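Local coordinates for protein putative peptidase (Chlamydophila abortus, PDB 3CE2) that is a putative zinc metallopeptidase of the M3B (oligopeptidase F) family that probably degrades small bioactive peptides, at residues A[171-175]-A[256-261]; A[181-185]-A[524-528]; A[288-292]-A[504-508]. All coordinates share one frame; numbering follows the deposited sequence.

Interaction 1. Residues A[171-175]-A[256-261]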
loop_
_atom_site.group_PDB
_atom_site.type_symbol
_atom_site.label_atom_id
_atom_site.label_comp_id
_atom_site.label_asym_id
_atom_site.label_seq_id
_atom_site.Cartn_x
_atom_site.Cartn_y
_atom_site.Cartn_z
ATOM N N LEU A 171 -26.678 1.422 -10.513
ATOM C CA LEU A 171 -25.235 1.310 -10.530
ATOM C C LEU A 171 -24.761 0.358 -9.451
ATOM O O LEU A 171 -23.893 -0.481 -9.692
ATOM C CB LEU A 171 -24.586 2.670 -10.358
ATOM C CG LEU A 171 -24.775 3.492 -11.628
ATOM C CD1 LEU A 171 -24.757 4.993 -11.332
ATOM C CD2 LEU A 171 -23.737 3.078 -12.686
ATOM N N ALA A 172 -25.330 0.478 -8.263
ATOM C CA ALA A 172 -24.899 -0.373 -7.163
ATOM C C ALA A 172 -25.212 -1.825 -7.498
ATOM O O ALA A 172 -24.661 -2.746 -6.908
ATOM C CB ALA A 172 -25.593 0.039 -5.861
ATOM N N SER A 173 -26.103 -2.008 -8.462
ATOM C CA SER A 173 -26.682 -3.303 -8.749
ATOM C C SER A 173 -25.797 -4.010 -9.748
ATOM O O SER A 173 -25.660 -5.221 -9.729
ATOM C CB SER A 173 -28.055 -3.098 -9.369
ATOM O OG SER A 173 -28.902 -4.148 -8.987
ATOM N N ALA A 174 -25.202 -3.227 -10.632
ATOM C CA ALA A 174 -24.328 -3.737 -11.667
ATOM C C ALA A 174 -23.053 -4.343 -11.083
ATOM O O ALA A 174 -22.349 -5.094 -11.761
ATOM C CB ALA A 174 -23.980 -2.622 -12.641
ATOM N N PHE A 175 -22.750 -4.015 -9.830
ATOM C CA PHE A 175 -21.478 -4.400 -9.253
ATOM C C PHE A 175 -21.336 -5.899 -9.338
ATOM O O PHE A 175 -20.317 -6.418 -9.804
ATOM C CB PHE A 175 -21.350 -3.938 -7.799
ATOM C CG PHE A 175 -20.077 -4.398 -7.142
ATOM C CD1 PHE A 175 -18.866 -3.752 -7.410
ATOM C CD2 PHE A 175 -20.074 -5.506 -6.280
ATOM C CE1 PHE A 175 -17.675 -4.191 -6.822
ATOM C CE2 PHE A 175 -18.885 -5.956 -5.686
ATOM C CZ PHE A 175 -17.684 -5.291 -5.960
ATOM N N PHE A 256 -18.146 2.270 -18.060
ATOM C CA PHE A 256 -19.564 2.298 -17.766
ATOM C C PHE A 256 -19.827 3.134 -16.527
ATOM O O PHE A 256 -20.658 4.033 -16.556
ATOM C CB PHE A 256 -20.084 0.875 -17.592
ATOM C CG PHE A 256 -21.345 0.768 -16.774
ATOM C CD1 PHE A 256 -22.586 1.051 -17.335
ATOM C CD2 PHE A 256 -21.294 0.337 -15.457
ATOM C CE1 PHE A 256 -23.746 0.917 -16.601
ATOM C CE2 PHE A 256 -22.453 0.199 -14.707
ATOM C CZ PHE A 256 -23.678 0.499 -15.283
ATOM N N TYR A 257 -19.116 2.843 -15.445
ATOM C CA TYR A 257 -19.316 3.565 -14.192
ATOM C C TYR A 257 -18.920 5.044 -14.306
ATOM O O TYR A 257 -19.598 5.915 -13.782
ATOM C CB TYR A 257 -18.502 2.927 -13.077
ATOM C CG TYR A 257 -19.090 1.688 -12.399
ATOM C CD1 TYR A 257 -20.320 1.741 -11.733
ATOM C CD2 TYR A 257 -18.374 0.479 -12.360
ATOM C CE1 TYR A 257 -20.831 0.621 -11.070
ATOM C CE2 TYR A 257 -18.880 -0.650 -11.702
ATOM C CZ TYR A 257 -20.108 -0.573 -11.059
ATOM O OH TYR A 257 -20.616 -1.688 -10.399
ATOM N N ALA A 258 -17.819 5.322 -14.992
ATOM C CA ALA A 258 -17.322 6.684 -15.115
ATOM C C ALA A 258 -18.300 7.597 -15.842
ATOM O O ALA A 258 -18.607 8.693 -15.381
ATOM C CB ALA A 258 -15.993 6.694 -15.852
ATOM N N LYS A 259 -18.766 7.167 -17.003
ATOM C CA LYS A 259 -19.543 8.064 -17.823
ATOM C C LYS A 259 -20.962 8.242 -17.275
ATOM O O LYS A 259 -21.608 9.235 -17.552
ATOM C CB LYS A 259 -19.513 7.649 -19.299
ATOM C CG LYS A 259 -20.638 6.736 -19.741
ATOM C CD LYS A 259 -20.411 6.254 -21.169
ATOM C CE LYS A 259 -21.324 5.075 -21.498
ATOM N NZ LYS A 259 -20.772 4.298 -22.633
ATOM N N ASN A 260 -21.428 7.315 -16.454
ATOM C CA ASN A 260 -22.730 7.488 -15.831
ATOM C C ASN A 260 -22.701 8.222 -14.479
ATOM O O ASN A 260 -23.737 8.555 -13.914
ATOM C CB ASN A 260 -23.458 6.145 -15.709
ATOM C CG ASN A 260 -23.780 5.526 -17.065
ATOM O OD1 ASN A 260 -23.805 6.208 -18.098
ATOM N ND2 ASN A 260 -24.011 4.220 -17.069
ATOM N N LYS A 261 -21.525 8.475 -13.942
ATOM C CA LYS A 261 -21.484 9.267 -12.732
ATOM C C LYS A 261 -20.991 10.691 -13.015
ATOM O O LYS A 261 -20.668 11.445 -12.106
ATOM C CB LYS A 261 -20.676 8.571 -11.648
ATOM C CG LYS A 261 -21.384 7.382 -11.066
ATOM C CD LYS A 261 -20.750 6.952 -9.748
ATOM C CE LYS A 261 -20.658 5.439 -9.714
ATOM N NZ LYS A 261 -19.628 4.910 -8.780
#
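The ring of Y257 meets L171 at its edge, where O of L171 lies in the ring plane, 3.5 Å from CE1 of Y257. CD2 of the same leucine makes a plain apolar contact with CD1 of Y257 at 3.8 Å. One face of this tyrosine is covered within its own helix by CD2 of F256, displaced toward the rim. The F256 ring in turn takes L171 and A174 obliquely on its outer end, with CZ of F256 3.7 Å from CD2 of L171 and CE2 of F256 3.8 Å from CB of A174. L171 therefore drives one methyl, CD2, into the corner between the two aromatic rings, while CD1 touches CG of K261, the two side chains passing in opposite directions. This is the meeting of two helix C-terminal ends, helix 165-174 against helix 240-260, in a largely helical M3-family chain. L178, in the loop beyond the first helix, also touches the side chains of F256 and Y257. The Y257 side chain leaves with CG opposite its carbonyl carbon (chi1 -81°), which carries the phenol across to F175. There OH of Y257 stands near the plane of the F175 ring, at its edge, 3.5 Å from CB of F175. N of F175 is also near that hydroxyl, but the angle is too poor for a hydrogen bond. O of K261 is hydrogen-bonded to ND1 of H161.

Interaction 2. Residues A[181-185]-A[524-528]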
loop_
_atom_site.group_PDB
_atom_site.type_symbol
_atom_site.label_atom_id
_atom_site.label_comp_id
_atom_site.label_asym_id
_atom_site.label_seq_id
_atom_site.Cartn_x
_atom_site.Cartn_y
_atom_site.Cartn_z
ATOM N N ALA A 181 -15.382 -10.445 -14.808
ATOM C CA ALA A 181 -14.105 -10.365 -15.488
ATOM C C ALA A 181 -12.966 -10.796 -14.561
ATOM O O ALA A 181 -12.202 -11.710 -14.893
ATOM C CB ALA A 181 -13.868 -8.983 -16.082
ATOM N N SER A 182 -12.896 -10.181 -13.386
ATOM C CA SER A 182 -11.834 -10.452 -12.418
ATOM C C SER A 182 -11.839 -11.870 -11.913
ATOM O O SER A 182 -10.778 -12.440 -11.656
ATOM C CB SER A 182 -11.940 -9.505 -11.236
ATOM O OG SER A 182 -12.549 -8.291 -11.664
ATOM N N LYS A 183 -13.020 -12.447 -11.765
ATOM C CA LYS A 183 -13.121 -13.793 -11.220
ATOM C C LYS A 183 -12.579 -14.812 -12.215
ATOM O O LYS A 183 -11.797 -15.700 -11.863
ATOM C CB LYS A 183 -14.563 -14.122 -10.843
ATOM C CG LYS A 183 -14.955 -13.640 -9.453
ATOM C CD LYS A 183 -16.414 -13.967 -9.104
ATOM C CE LYS A 183 -16.694 -13.798 -7.596
ATOM N NZ LYS A 183 -18.114 -14.169 -7.252
ATOM N N ALA A 184 -12.996 -14.677 -13.465
ATOM C CA ALA A 184 -12.574 -15.594 -14.482
ATOM C C ALA A 184 -11.054 -15.483 -14.639
ATOM O O ALA A 184 -10.338 -16.500 -14.691
ATOM C CB ALA A 184 -13.266 -15.274 -15.756
ATOM N N PHE A 185 -10.563 -14.245 -14.697
ATOM C CA PHE A 185 -9.140 -14.019 -14.695
ATOM C C PHE A 185 -8.424 -14.814 -13.610
ATOM O O PHE A 185 -7.371 -15.390 -13.874
ATOM C CB PHE A 185 -8.792 -12.545 -14.509
ATOM C CG PHE A 185 -7.320 -12.314 -14.303
ATOM C CD1 PHE A 185 -6.463 -12.224 -15.385
ATOM C CD2 PHE A 185 -6.784 -12.253 -13.028
ATOM C CE1 PHE A 185 -5.113 -12.049 -15.202
ATOM C CE2 PHE A 185 -5.434 -12.059 -12.840
ATOM C CZ PHE A 185 -4.605 -11.959 -13.928
ATOM N N ALA A 524 -0.734 -9.406 -19.678
ATOM C CA ALA A 524 -1.657 -10.494 -19.349
ATOM C C ALA A 524 -1.499 -11.103 -17.936
ATOM O O ALA A 524 -2.467 -11.618 -17.388
ATOM C CB ALA A 524 -1.605 -11.561 -20.402
ATOM N N ARG A 525 -0.302 -11.037 -17.349
ATOM C CA ARG A 525 -0.066 -11.635 -16.048
ATOM C C ARG A 525 -0.370 -10.720 -14.888
ATOM O O ARG A 525 -0.265 -11.141 -13.749
ATOM C CB ARG A 525 1.359 -12.179 -15.908
ATOM C CG ARG A 525 2.293 -11.795 -17.042
ATOM C CD ARG A 525 3.460 -12.800 -17.306
ATOM N NE ARG A 525 4.186 -13.238 -16.100
ATOM C CZ ARG A 525 5.490 -13.538 -16.067
ATOM N NH1 ARG A 525 6.236 -13.426 -17.163
ATOM N NH2 ARG A 525 6.056 -13.942 -14.931
ATOM N N ILE A 526 -0.756 -9.480 -15.164
ATOM C CA ILE A 526 -0.990 -8.517 -14.098
ATOM C C ILE A 526 -2.428 -8.464 -13.632
ATOM O O ILE A 526 -3.270 -7.954 -14.354
ATOM C CB ILE A 526 -0.701 -7.127 -14.569
ATOM C CG1 ILE A 526 0.729 -7.018 -15.069
ATOM C CG2 ILE A 526 -0.958 -6.139 -13.443
ATOM C CD1 ILE A 526 0.924 -5.760 -15.852
ATOM N N PRO A 527 -2.693 -8.915 -12.397
ATOM C CA PRO A 527 -4.032 -9.154 -11.828
ATOM C C PRO A 527 -4.989 -7.956 -11.881
ATOM O O PRO A 527 -4.560 -6.819 -11.670
ATOM C CB PRO A 527 -3.729 -9.557 -10.386
ATOM C CG PRO A 527 -2.321 -10.101 -10.455
ATOM C CD PRO A 527 -1.627 -9.220 -11.432
ATOM N N HIS A 528 -6.273 -8.228 -12.156
ATOM C CA HIS A 528 -7.259 -7.171 -12.476
ATOM C C HIS A 528 -7.525 -6.225 -11.322
ATOM O O HIS A 528 -8.102 -5.125 -11.541
ATOM C CB HIS A 528 -8.600 -7.743 -12.924
ATOM C CG HIS A 528 -8.575 -8.348 -14.285
ATOM N ND1 HIS A 528 -9.729 -8.647 -14.982
ATOM C CD2 HIS A 528 -7.545 -8.728 -15.076
ATOM C CE1 HIS A 528 -9.407 -9.187 -16.143
ATOM N NE2 HIS A 528 -8.090 -9.252 -16.225
#
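F185 and H528 face each other as an offset stack, the ring centroids 4.5 Å apart and the planes inclined by 26°. Helix 180-192 presents the phenylalanine, with CG anti to the backbone N (chi1 172°), so that the ring reaches away from the helix toward the irregular segment 524-528. Starting at CB, the first atom of the F185 side chain lies almost squarely above the imidazole, 3.8 Å from the centroid of the H528 ring and 12° off its normal, a CH-pi contact. CG follows over the imidazole face, while CD1 of F185 has passed its rim, 3.5 Å from NE2 of H528, and CD2 passes the backbone N and CD2 of H528. Farther out the ring leaves the histidine and meets backbone. CE1 of F185 has O of A524 in the ring plane, 3.5 Å away. CE2 of F185 approaches P527 obliquely, 3.4 Å from its CA, and also touches its CB. CZ, at the tip, lies against CA and N of P527, with C of I526 a little farther off. At the ND1 side of the imidazole, CA of S182 approaches obliquely, 3.8 Å from ND1 of H528. The contact joins helix 180-192, in the oligopeptidase F part of the sequence, to the long loop between helices 494-509 and 536-553. L246 and K250 of helix 240-260 also touch H528. No hydrogen bond crosses between the two segments; the attraction is probably dispersion and stacking, with the F185 ring edge perhaps favourable toward the A524 carbonyl.

Interaction 3. Residues A[288-292]-A[504-508]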
loop_
_atom_site.group_PDB
_atom_site.type_symbol
_atom_site.label_atom_id
_atom_site.label_comp_id
_atom_site.label_asym_id
_atom_site.label_seq_id
_atom_site.Cartn_x
_atom_site.Cartn_y
_atom_site.Cartn_z
ATOM N N VAL A 288 8.825 10.649 -15.587
ATOM C CA VAL A 288 9.471 9.372 -15.398
ATOM C C VAL A 288 10.013 8.832 -16.721
ATOM O O VAL A 288 11.164 8.413 -16.785
ATOM C CB VAL A 288 8.550 8.359 -14.707
ATOM C CG1 VAL A 288 9.147 6.981 -14.802
ATOM C CG2 VAL A 288 8.399 8.726 -13.244
ATOM N N LYS A 289 9.204 8.864 -17.778
ATOM C CA LYS A 289 9.697 8.469 -19.102
ATOM C C LYS A 289 10.930 9.263 -19.522
ATOM O O LYS A 289 11.877 8.692 -20.047
ATOM C CB LYS A 289 8.621 8.647 -20.164
ATOM C CG LYS A 289 7.518 7.625 -20.092
ATOM C CD LYS A 289 6.489 7.849 -21.198
ATOM C CE LYS A 289 5.329 6.876 -21.047
ATOM N NZ LYS A 289 4.398 6.963 -22.209
ATOM N N LYS A 290 10.925 10.579 -19.303
ATOM C CA LYS A 290 12.100 11.369 -19.641
ATOM C C LYS A 290 13.309 11.023 -18.784
ATOM O O LYS A 290 14.400 11.496 -19.083
ATOM C CB LYS A 290 11.837 12.862 -19.547
ATOM C CG LYS A 290 10.926 13.444 -20.620
ATOM C CD LYS A 290 10.793 14.924 -20.361
ATOM C CE LYS A 290 9.369 15.396 -20.562
ATOM N NZ LYS A 290 8.956 16.367 -19.499
ATOM N N ASN A 291 13.139 10.221 -17.726
ATOM C CA ASN A 291 14.300 9.778 -16.952
ATOM C C ASN A 291 14.619 8.319 -17.128
ATOM O O ASN A 291 15.427 7.748 -16.360
ATOM C CB ASN A 291 14.171 10.101 -15.483
ATOM C CG ASN A 291 14.083 11.589 -15.229
ATOM O OD1 ASN A 291 15.042 12.213 -14.786
ATOM N ND2 ASN A 291 12.929 12.166 -15.523
ATOM N N SER A 292 14.025 7.740 -18.175
ATOM C CA SER A 292 14.325 6.374 -18.590
ATOM C C SER A 292 15.811 6.099 -18.536
ATOM O O SER A 292 16.230 4.973 -18.201
ATOM C CB SER A 292 13.753 6.047 -19.979
ATOM O OG SER A 292 13.680 7.176 -20.848
ATOM N N LEU A 504 5.580 0.775 -24.838
ATOM C CA LEU A 504 5.897 1.194 -23.488
ATOM C C LEU A 504 7.166 0.534 -22.975
ATOM O O LEU A 504 8.042 1.213 -22.429
ATOM C CB LEU A 504 4.736 0.933 -22.531
ATOM C CG LEU A 504 3.799 2.085 -22.184
ATOM C CD1 LEU A 504 3.389 2.875 -23.424
ATOM C CD2 LEU A 504 2.568 1.524 -21.475
ATOM N N GLN A 505 7.289 -0.778 -23.147
ATOM C CA GLN A 505 8.503 -1.441 -22.659
ATOM C C GLN A 505 9.681 -0.781 -23.313
ATOM O O GLN A 505 10.786 -0.711 -22.769
ATOM C CB GLN A 505 8.503 -2.915 -23.009
ATOM C CG GLN A 505 7.480 -3.707 -22.215
ATOM C CD GLN A 505 7.387 -5.116 -22.696
ATOM O OE1 GLN A 505 6.857 -5.364 -23.771
ATOM N NE2 GLN A 505 7.913 -6.053 -21.919
ATOM N N ASN A 506 9.417 -0.266 -24.496
ATOM C CA ASN A 506 10.442 0.349 -25.263
ATOM C C ASN A 506 10.836 1.705 -24.740
ATOM O O ASN A 506 12.016 1.956 -24.537
ATOM C CB ASN A 506 10.002 0.446 -26.700
ATOM C CG ASN A 506 11.015 -0.124 -27.600
ATOM O OD1 ASN A 506 12.085 0.456 -27.772
ATOM N ND2 ASN A 506 10.737 -1.318 -28.128
ATOM N N GLU A 507 9.856 2.573 -24.510
ATOM C CA GLU A 507 10.133 3.881 -23.904
ATOM C C GLU A 507 10.927 3.740 -22.608
ATOM O O GLU A 507 11.702 4.620 -22.268
ATOM C CB GLU A 507 8.848 4.704 -23.672
ATOM C CG GLU A 507 8.054 4.982 -24.945
ATOM C CD GLU A 507 6.806 5.844 -24.718
ATOM O OE1 GLU A 507 6.975 7.042 -24.397
ATOM O OE2 GLU A 507 5.656 5.338 -24.877
ATOM N N PHE A 508 10.763 2.635 -21.892
ATOM C CA PHE A 508 11.415 2.517 -20.601
ATOM C C PHE A 508 12.698 1.748 -20.690
ATOM O O PHE A 508 13.666 2.063 -20.019
ATOM C CB PHE A 508 10.508 1.826 -19.589
ATOM C CG PHE A 508 9.418 2.703 -19.054
ATOM C CD1 PHE A 508 9.522 3.278 -17.803
ATOM C CD2 PHE A 508 8.284 2.948 -19.790
ATOM C CE1 PHE A 508 8.520 4.098 -17.315
ATOM C CE2 PHE A 508 7.267 3.753 -19.290
ATOM C CZ PHE A 508 7.397 4.328 -18.056
#
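K289 leaves helix 278-289 with CG opposite its carbonyl carbon (chi1 -73°) and then runs fully extended, which carries NZ across to helix 494-509. E507 leaves its own helix the same way round (chi1 -59°), and its outstretched chain brings the carboxylate to the lysine. The two side chains meet at an angle, and NZ of K289 is equally far, 3.4 Å, from OE1 and OE2 of E507. Both hydrogen bonds of this salt bridge are weak. The aliphatic part of the lysine packs on F508: CG of K289 is 3.9 Å from CZ of F508, an oblique approach to the phenylalanine ring. V288 adds CG1, 3.9 Å from CE1 of F508; F470 and V473 of helix 451-487 and I592 of helix 590-607 also touch this valine. A type I beta turn runs from K289 to S292, where N of S292 donates to O of K289 at 3.0 Å. The turn sets CB of S292 3.4 Å from the backbone O of E507, close to the end of helix 494-509. Apolar contact and charge thus sit side by side: F508 is buried, partly against the lysine methylenes, whereas E507 is exposed, so solvent probably weakens the ion pair and leaves the buried packing to contribute much of the attraction.

How the interactions relate
The three contacts are separate. Interactions 1 and 2 have centres 20 Å apart and about 8 Å between nearest atoms, yet helices 165-174 and 180-192 follow each other in the chain, and helix 240-260, which supplies 256-260, also touches S182 and H528 through K250. Interaction 3 has its centre 25 Å from that of interaction 2 and 34 Å from that of interaction 1. None includes a ligand of the zinc held by H402, H406 and E430, the HExxH-type site. In interaction 2 the side chain of R525 is about 12 Å from that of H312, and in interaction 3 that of L504 is about 11 Å from that of H484, both histidines being zinc ligands.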